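PDB 2B5W: glucose dehydrogenase from Haloferax mediterranei, which oxidises D-glucose to D-glucono-1,5-lactone and also accepts other aldose sugars, with zinc as cofactor and NADP(+) preferred over NAD(+) as electron acceptor. Local coordinates for residues A[192-197]-A[317-322]; A[187-192]-A[219-224]. The protein carries 1 engineered substitution. One frame throughout, in Å; residues are numbered along the deposited sequence.

Interaction 1 of 2, residues A[192-197]-A[317-322]. With K (potassium ion), chain E.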
ATOM      1  N   LEU A 192      -4.465 -19.168   2.226  1.00 16.05           N
ATOM      2  CA  LEU A 192      -3.233 -18.906   1.509  1.00 17.18           C
ATOM      3  C   LEU A 192      -2.658 -20.199   0.938  1.00 17.36           C
ATOM      4  O   LEU A 192      -2.106 -20.201  -0.145  1.00 18.11           O
ATOM      5  CB  LEU A 192      -2.199 -18.166   2.384  1.00 16.99           C
ATOM      6  CG  LEU A 192      -2.619 -16.742   2.733  1.00 15.34           C
ATOM      7  CD1 LEU A 192      -1.764 -16.171   3.849  1.00 18.98           C
ATOM      8  CD2 LEU A 192      -2.555 -15.806   1.507  1.00 18.07           C
ATOM      9  N   LYS A 193      -2.845 -21.315   1.634  1.00 17.01           N
ATOM     10  CA  LYS A 193      -2.339 -22.568   1.124  1.00 17.72           C
ATOM     11  C   LYS A 193      -2.962 -22.911  -0.218  1.00 18.55           C
ATOM     12  O   LYS A 193      -2.320 -23.538  -1.075  1.00 19.90           O
ATOM     13  CB  LYS A 193      -2.628 -23.675   2.140  1.00 17.48           C
ATOM     14  CG  LYS A 193      -2.038 -25.015   1.780  1.00 21.20           C
ATOM     15  CD  LYS A 193      -2.239 -25.986   2.913  1.00 24.36           C
ATOM     16  CE  LYS A 193      -1.739 -27.392   2.581  1.00 34.67           C
ATOM     17  NZ  LYS A 193      -0.283 -27.432   2.718  1.00 28.65           N
ATOM     18  N   VAL A 194      -4.249 -22.557  -0.385  1.00 16.33           N
ATOM     19  CA  VAL A 194      -4.967 -22.878  -1.609  1.00 19.33           C
ATOM     20  C   VAL A 194      -5.118 -21.717  -2.597  1.00 18.71           C
ATOM     21  O   VAL A 194      -5.732 -21.885  -3.670  1.00 21.17           O
ATOM     22  CB  VAL A 194      -6.368 -23.547  -1.331  1.00 20.12           C
ATOM     23  CG1 VAL A 194      -6.190 -24.804  -0.529  1.00 26.25           C
ATOM     24  CG2 VAL A 194      -7.319 -22.594  -0.661  1.00 19.43           C
ATOM     25  N   ASP A 195      -4.514 -20.583  -2.261  1.00 16.68           N
ATOM     26  CA  ASP A 195      -4.599 -19.369  -3.049  1.00 17.04           C
ATOM     27  C   ASP A 195      -4.029 -19.608  -4.445  1.00 18.82           C
ATOM     28  O   ASP A 195      -3.023 -20.299  -4.601  1.00 21.46           O
ATOM     29  CB  ASP A 195      -3.863 -18.244  -2.290  1.00 17.56           C
ATOM     30  CG  ASP A 195      -4.066 -16.839  -2.854  1.00 22.47           C
ATOM     31  OD1 ASP A 195      -3.857 -16.596  -4.053  1.00 20.16           O
ATOM     32  OD2 ASP A 195      -4.351 -15.894  -2.073  1.00 21.40           O
ATOM     33  N   ASP A 196      -4.703 -19.040  -5.449  1.00 21.47           N
ATOM     34  CA  ASP A 196      -4.257 -19.108  -6.839  1.00 22.54           C
ATOM     35  C   ASP A 196      -2.848 -18.527  -7.071  1.00 23.85           C
ATOM     36  O   ASP A 196      -2.233 -18.842  -8.085  1.00 25.16           O
ATOM     37  CB  ASP A 196      -5.252 -18.370  -7.770  1.00 24.94           C
ATOM     38  CG  ASP A 196      -6.636 -19.049  -7.874  1.00 31.92           C
ATOM     39  OD1 ASP A 196      -6.770 -20.263  -7.626  1.00 31.79           O
ATOM     40  OD2 ASP A 196      -7.650 -18.401  -8.232  1.00 42.16           O
ATOM     41  N   LYS A 197      -2.320 -17.684  -6.162  1.00 21.37           N
ATOM     42  CA  LYS A 197      -0.945 -17.205  -6.265  1.00 20.09           C
ATOM     43  C   LYS A 197       0.100 -18.333  -6.183  1.00 20.59           C
ATOM     44  O   LYS A 197       1.273 -18.133  -6.566  1.00 21.17           O
ATOM     45  CB  LYS A 197      -0.614 -16.185  -5.168  1.00 22.30           C
ATOM     46  CG  LYS A 197      -1.358 -14.852  -5.249  1.00 25.52           C
ATOM     47  CD  LYS A 197      -0.761 -13.917  -6.230  1.00 21.44           C
ATOM     48  CE  LYS A 197      -1.591 -12.653  -6.405  1.00 25.70           C
ATOM     49  NZ  LYS A 197      -2.840 -12.905  -7.176  1.00 28.00           N
ATOM     50  N   THR A 317     -14.931 -24.472  -0.408  1.00 13.23           N
ATOM     51  CA  THR A 317     -14.899 -25.779  -1.043  1.00 13.65           C
ATOM     52  C   THR A 317     -13.510 -26.398  -1.173  1.00 13.50           C
ATOM     53  O   THR A 317     -13.330 -27.617  -1.232  1.00 17.63           O
ATOM     54  CB  THR A 317     -15.584 -25.653  -2.415  1.00 21.22           C
ATOM     55  OG1 THR A 317     -16.949 -25.213  -2.228  1.00 19.91           O
ATOM     56  CG2 THR A 317     -15.688 -26.928  -3.079  1.00 23.14           C
ATOM     57  N   LYS A 318     -12.487 -25.515  -1.178  1.00 17.14           N
ATOM     58  CA  LYS A 318     -11.106 -25.936  -1.286  1.00 15.73           C
ATOM     59  C   LYS A 318     -10.393 -26.166   0.043  1.00 14.11           C
ATOM     60  O   LYS A 318      -9.272 -26.685   0.083  1.00 19.68           O
ATOM     61  CB  LYS A 318     -10.317 -24.877  -2.045  1.00 19.59           C
ATOM     62  CG  LYS A 318     -10.790 -24.659  -3.433  1.00 20.84           C
ATOM     63  CD  LYS A 318      -9.916 -23.662  -4.215  1.00 25.57           C
ATOM     64  CE  LYS A 318     -10.563 -23.274  -5.543  1.00 29.19           C
ATOM     65  NZ  LYS A 318     -10.154 -21.898  -6.063  1.00 29.85           N
ATOM     66  N   LEU A 319     -11.003 -25.746   1.123  1.00 16.29           N
ATOM     67  CA  LEU A 319     -10.340 -25.916   2.423  1.00 18.93           C
ATOM     68  C   LEU A 319     -10.374 -27.398   2.839  1.00 20.09           C
ATOM     69  O   LEU A 319     -11.354 -28.093   2.598  1.00 23.56           O
ATOM     70  CB  LEU A 319     -10.992 -25.020   3.479  1.00 18.52           C
ATOM     71  CG  LEU A 319     -10.960 -23.526   3.200  1.00 17.75           C
ATOM     72  CD1 LEU A 319     -11.797 -22.786   4.221  1.00 21.57           C
ATOM     73  CD2 LEU A 319      -9.604 -23.000   3.059  1.00 21.24           C
ATOM     74  N   PRO A 320      -9.321 -27.920   3.457  1.00 21.81           N
ATOM     75  CA  PRO A 320      -9.356 -29.339   3.854  1.00 25.71           C
ATOM     76  C   PRO A 320     -10.433 -29.661   4.890  1.00 26.67           C
ATOM     77  O   PRO A 320     -10.696 -28.825   5.778  1.00 22.77           O
ATOM     78  CB  PRO A 320      -7.962 -29.585   4.431  1.00 31.01           C
ATOM     79  CG  PRO A 320      -7.165 -28.477   4.030  1.00 26.45           C
ATOM     80  CD  PRO A 320      -8.058 -27.267   3.816  1.00 25.75           C
ATOM     81  N   LYS A 321     -11.040 -30.864   4.806  1.00 24.33           N
ATOM     82  CA  LYS A 321     -12.106 -31.204   5.752  1.00 23.66           C
ATOM     83  C   LYS A 321     -11.549 -31.295   7.153  1.00 21.31           C
ATOM     84  O   LYS A 321     -12.195 -30.848   8.091  1.00 23.09           O
ATOM     85  CB  LYS A 321     -12.758 -32.538   5.408  1.00 27.37           C
ATOM     86  CG  LYS A 321     -13.904 -32.338   4.459  1.00 40.66           C
ATOM     87  CD  LYS A 321     -13.422 -31.856   3.111  1.00 43.76           C
ATOM     88  CE  LYS A 321     -14.544 -31.760   2.096  1.00 53.13           C
ATOM     89  NZ  LYS A 321     -14.179 -30.947   0.917  1.00 45.79           N
ATOM     90  N   TRP A 322     -10.320 -31.824   7.316  1.00 26.02           N
ATOM     91  CA  TRP A 322      -9.734 -31.927   8.659  1.00 23.80           C
ATOM     92  C   TRP A 322      -9.579 -30.548   9.261  1.00 18.42           C
ATOM     93  O   TRP A 322      -9.671 -30.412  10.457  1.00 19.03           O
ATOM     94  CB  TRP A 322      -8.350 -32.650   8.696  1.00 22.92           C
ATOM     95  CG  TRP A 322      -7.228 -31.821   8.146  1.00 20.58           C
ATOM     96  CD1 TRP A 322      -6.759 -31.834   6.861  1.00 24.01           C
ATOM     97  CD2 TRP A 322      -6.467 -30.796   8.834  1.00 18.59           C
ATOM     98  NE1 TRP A 322      -5.759 -30.907   6.720  1.00 24.02           N
ATOM     99  CE2 TRP A 322      -5.551 -30.254   7.908  1.00 23.34           C
ATOM    100  CE3 TRP A 322      -6.476 -30.292  10.126  1.00 24.35           C
ATOM    101  CZ2 TRP A 322      -4.681 -29.221   8.227  1.00 22.64           C
ATOM    102  CZ3 TRP A 322      -5.591 -29.275  10.460  1.00 24.55           C
ATOM    103  CH2 TRP A 322      -4.706 -28.750   9.516  1.00 24.39           C
TER
HETATM  104  K     K E 902       3.915 -18.609  -6.886  1.00 23.42           K

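Interaction 2 of 2, residues A[187-192]-A[219-224]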
ATOM      1  N   LEU A 187      -7.718 -19.331   9.685  1.00 16.00           N
ATOM      2  CA  LEU A 187      -8.511 -19.422   8.452  1.00 17.65           C
ATOM      3  C   LEU A 187      -7.715 -18.868   7.260  1.00 16.01           C
ATOM      4  O   LEU A 187      -7.661 -19.478   6.176  1.00 16.00           O
ATOM      5  CB  LEU A 187      -9.807 -18.628   8.640  1.00 20.80           C
ATOM      6  CG  LEU A 187     -10.977 -18.791   7.717  1.00 40.58           C
ATOM      7  CD1 LEU A 187     -11.460 -20.219   7.726  1.00 23.07           C
ATOM      8  CD2 LEU A 187     -12.063 -17.820   8.211  1.00 30.25           C
ATOM      9  N   THR A 188      -7.077 -17.725   7.473  1.00 16.01           N
ATOM     10  CA  THR A 188      -6.297 -17.079   6.460  1.00 17.66           C
ATOM     11  C   THR A 188      -5.135 -17.958   5.997  1.00 18.91           C
ATOM     12  O   THR A 188      -4.866 -18.066   4.808  1.00 16.23           O
ATOM     13  CB  THR A 188      -5.807 -15.726   6.933  1.00 17.60           C
ATOM     14  OG1 THR A 188      -6.936 -14.882   7.200  1.00 18.20           O
ATOM     15  CG2 THR A 188      -5.001 -15.044   5.913  1.00 16.16           C
ATOM     16  N   LEU A 189      -4.469 -18.613   6.940  1.00 15.67           N
ATOM     17  CA  LEU A 189      -3.361 -19.486   6.585  1.00 15.14           C
ATOM     18  C   LEU A 189      -3.816 -20.623   5.637  1.00 15.39           C
ATOM     19  O   LEU A 189      -3.137 -20.923   4.661  1.00 16.43           O
ATOM     20  CB  LEU A 189      -2.733 -20.016   7.873  1.00 16.01           C
ATOM     21  CG  LEU A 189      -1.488 -20.885   7.733  1.00 19.23           C
ATOM     22  CD1 LEU A 189      -0.337 -20.111   7.194  1.00 19.09           C
ATOM     23  CD2 LEU A 189      -1.179 -21.527   9.102  1.00 16.40           C
ATOM     24  N   ALA A 190      -4.951 -21.271   5.931  1.00 16.77           N
ATOM     25  CA  ALA A 190      -5.502 -22.295   5.071  1.00 15.42           C
ATOM     26  C   ALA A 190      -5.923 -21.724   3.731  1.00 15.86           C
ATOM     27  O   ALA A 190      -5.717 -22.350   2.680  1.00 17.37           O
ATOM     28  CB  ALA A 190      -6.687 -22.989   5.724  1.00 16.14           C
ATOM     29  N   MET A 191      -6.494 -20.523   3.742  1.00 15.06           N
ATOM     30  CA  MET A 191      -6.802 -19.864   2.480  1.00 15.76           C
ATOM     31  C   MET A 191      -5.547 -19.604   1.614  1.00 15.60           C
ATOM     32  O   MET A 191      -5.561 -19.781   0.417  1.00 17.66           O
ATOM     33  CB  MET A 191      -7.554 -18.551   2.692  1.00 17.48           C
ATOM     34  CG  MET A 191      -8.898 -18.739   3.373  1.00 15.80           C
ATOM     35  SD  MET A 191      -9.697 -17.186   3.812  1.00 16.83           S
ATOM     36  CE  MET A 191      -9.837 -16.410   2.174  1.00 15.57           C
ATOM     37  N   LEU A 192      -4.465 -19.168   2.226  1.00 16.05           N
ATOM     38  CA  LEU A 192      -3.233 -18.906   1.509  1.00 17.18           C
ATOM     39  C   LEU A 192      -2.658 -20.199   0.938  1.00 17.36           C
ATOM     40  O   LEU A 192      -2.106 -20.201  -0.145  1.00 18.11           O
ATOM     41  CB  LEU A 192      -2.199 -18.166   2.384  1.00 16.99           C
ATOM     42  CG  LEU A 192      -2.619 -16.742   2.733  1.00 15.34           C
ATOM     43  CD1 LEU A 192      -1.764 -16.171   3.849  1.00 18.98           C
ATOM     44  CD2 LEU A 192      -2.555 -15.806   1.507  1.00 18.07           C
ATOM     45  N   GLU A 219       0.969 -26.600  11.879  1.00 18.66           N
ATOM     46  CA  GLU A 219       1.886 -27.629  11.408  1.00 19.80           C
ATOM     47  C   GLU A 219       1.230 -28.660  10.483  1.00 18.58           C
ATOM     48  O   GLU A 219       1.859 -29.162   9.560  1.00 19.91           O
ATOM     49  CB  GLU A 219       2.600 -28.259  12.622  1.00 17.49           C
ATOM     50  CG  GLU A 219       3.520 -27.230  13.253  1.00 18.57           C
ATOM     51  CD  GLU A 219       4.427 -27.777  14.365  1.00 21.63           C
ATOM     52  OE1 GLU A 219       3.998 -28.704  15.065  1.00 23.73           O
ATOM     53  OE2 GLU A 219       5.538 -27.233  14.561  1.00 23.29           O
ATOM     54  N   GLU A 220      -0.031 -28.978  10.749  1.00 17.69           N
ATOM     55  CA  GLU A 220      -0.789 -29.919   9.936  1.00 19.27           C
ATOM     56  C   GLU A 220      -1.070 -29.355   8.543  1.00 19.00           C
ATOM     57  O   GLU A 220      -1.106 -30.095   7.559  1.00 22.04           O
ATOM     58  CB  GLU A 220      -2.040 -30.377  10.662  1.00 20.29           C
ATOM     59  CG  GLU A 220      -2.725 -31.565  10.017  1.00 37.59           C
ATOM     60  CD  GLU A 220      -1.956 -32.865  10.204  1.00 48.01           C
ATOM     61  OE1 GLU A 220      -1.150 -32.971  11.156  1.00 57.25           O
ATOM     62  OE2 GLU A 220      -2.162 -33.773   9.379  1.00 49.67           O
ATOM     63  N   LEU A 221      -1.127 -28.028   8.443  1.00 18.68           N
ATOM     64  CA  LEU A 221      -1.166 -27.351   7.137  1.00 20.05           C
ATOM     65  C   LEU A 221       0.180 -27.295   6.415  1.00 22.84           C
ATOM     66  O   LEU A 221       0.293 -26.683   5.348  1.00 24.17           O
ATOM     67  CB  LEU A 221      -1.685 -25.917   7.301  1.00 17.53           C
ATOM     68  CG  LEU A 221      -3.181 -25.805   7.614  1.00 19.26           C
ATOM     69  CD1 LEU A 221      -3.539 -24.399   8.119  1.00 19.18           C
ATOM     70  CD2 LEU A 221      -3.966 -26.130   6.361  1.00 20.14           C
ATOM     71  N   ASP A 222       1.195 -27.938   6.981  1.00 21.93           N
ATOM     72  CA  ASP A 222       2.585 -27.874   6.470  1.00 21.10           C
ATOM     73  C   ASP A 222       3.201 -26.472   6.547  1.00 20.34           C
ATOM     74  O   ASP A 222       4.165 -26.175   5.843  1.00 24.72           O
ATOM     75  CB  ASP A 222       2.674 -28.373   5.034  1.00 22.48           C
ATOM     76  CG  ASP A 222       4.048 -28.843   4.658  1.00 45.95           C
ATOM     77  OD1 ASP A 222       4.717 -29.464   5.509  1.00 39.11           O
ATOM     78  OD2 ASP A 222       4.537 -28.626   3.533  1.00 56.17           O
ATOM     79  N   ALA A 223       2.694 -25.638   7.443  1.00 18.10           N
ATOM     80  CA  ALA A 223       3.291 -24.330   7.684  1.00 17.79           C
ATOM     81  C   ALA A 223       4.230 -24.380   8.881  1.00 23.53           C
ATOM     82  O   ALA A 223       4.167 -25.283   9.718  1.00 21.40           O
ATOM     83  CB  ALA A 223       2.182 -23.260   7.880  1.00 18.45           C
ATOM     84  N   THR A 224       5.119 -23.400   8.951  1.00 18.16           N
ATOM     85  CA  THR A 224       6.046 -23.281  10.055  1.00 18.49           C
ATOM     86  C   THR A 224       5.503 -22.359  11.124  1.00 19.85           C
ATOM     87  O   THR A 224       5.137 -21.189  10.857  1.00 19.84           O
ATOM     88  CB  THR A 224       7.385 -22.734   9.549  1.00 17.60           C
ATOM     89  OG1 THR A 224       8.026 -23.673   8.673  1.00 21.38           O
ATOM     90  CG2 THR A 224       8.342 -22.478  10.724  1.00 21.68           C
TER

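Interaction 1 of 2, residues A[192-197]-A[317-322]
The backbones come nearest at Val-194 and Lys-318, whose CA atoms are 6.9 Å apart, near the C-terminal end of helix 183-194 and at the turn joining helices 306-318 and 321-327. Val-194, with CG1 anti to its carbonyl carbon (chi1 -58°), brings both methyls against this turn. CG1 rests 3.7 Å from the backbone O of Lys-318, while CG2 meets CB of the same lysine at 4.0 Å and lies more loosely against CD2 of Leu-319, a buried residue that also packs on Ile-152 of helix 149-164. In the Rossmann-type coenzyme domain, the chain beyond Val-194 forms the loop leading to strand 201-206. An Asx turn shapes it: OD1 of Asp-195 accepts a nearly straight hydrogen bond from the backbone N of Lys-197 (2.8 Å, 172°), on the anti side of the carboxylate, and OD2 is hydrogen-bonded to Tyr-163 OH. Lys-197 O binds a potassium ion at 2.7 Å, together with Asp-172, Pro-173 and Gly-198. At the exposed margin the extended chain of Lys-318 carries NZ to 4.1 Å from OD1 of Asp-196, too far for a salt bridge, although the opposite charges probably still attract.

Interaction 2 of 2, residues A[187-192]-A[219-224]
No aromatic ring enters the contact of Leu-189 and Ala-190 with Leu-221 and Ala-223; the flat group it uses is the peptide joining Leu-189 to Ala-190. One face of this peptide is turned inward to the axis of helix 183-194, and over the other stands CD1 of Leu-221, almost straight above Ala-190 N at 4.1 Å. Flanking the peptide are two apolar groups that touch the same methyl: CD2 of Leu-189 at 3.8 Å and CB of Ala-190 at 4.2 Å. Leu-221 CD1 therefore sits in a notch on the helix surface. The side chains of Leu-189 and Leu-221 run past each other in opposite directions. With CG trans to its own amide nitrogen (chi1 -176°), Leu-189 extends beyond Leu-221 to Ala-223, whose CB lies 4.0 Å from CD2 and 4.1 Å from CD1.

The contact belongs to the Rossmann-type coenzyme domain, where helix 183-194 follows strand 175-179 and helix 213-220 leads into strand 224-227. Between helix and strand the chain turns by a Schellman motif: Asp-222 has a positive phi of 64°, and its N bonds back to Glu-219 O. This reversal brings Leu-221 and Ala-223 to the same helix. Leu-189 also packs on Val-178 of strand 175-179 and on Leu-202 and Cys-204 of strand 201-206. Cutting Leu-189 back to an alanine is likely to open a gap between helix and sheet, with Ala-223 CB losing its partner across the contact and Leu-221 CD1 keeping only Ala-190. All four touching residues are buried and no hydrogen bond crosses between the segments, which implies that 187-192 and 219-224 meet through the fit of methyl groups, the nearby polar tie to the turn coming from Lys-193, farther along the helix.

Helix 183-194 serves both contacts, but the surroundings differ. Interaction 2 is wholly buried and purely apolar, joining the helix to the turn before strand 224-227 of the parallel sheet. Interaction 1 is partly buried: it lies at the end of the helix, where one valine packs on a turn and the margin carries unlike charges. Their centres are about 9 Å apart, and the two contacts touch. Lys-193 NZ probably donates a hydrogen bond to Leu-221 O (2.8 Å), and Trp-322 CZ2 packs against Leu-221 CD2 at 3.7 Å, so that segments 192-197 and 317-322 both reach the turn of 219-224.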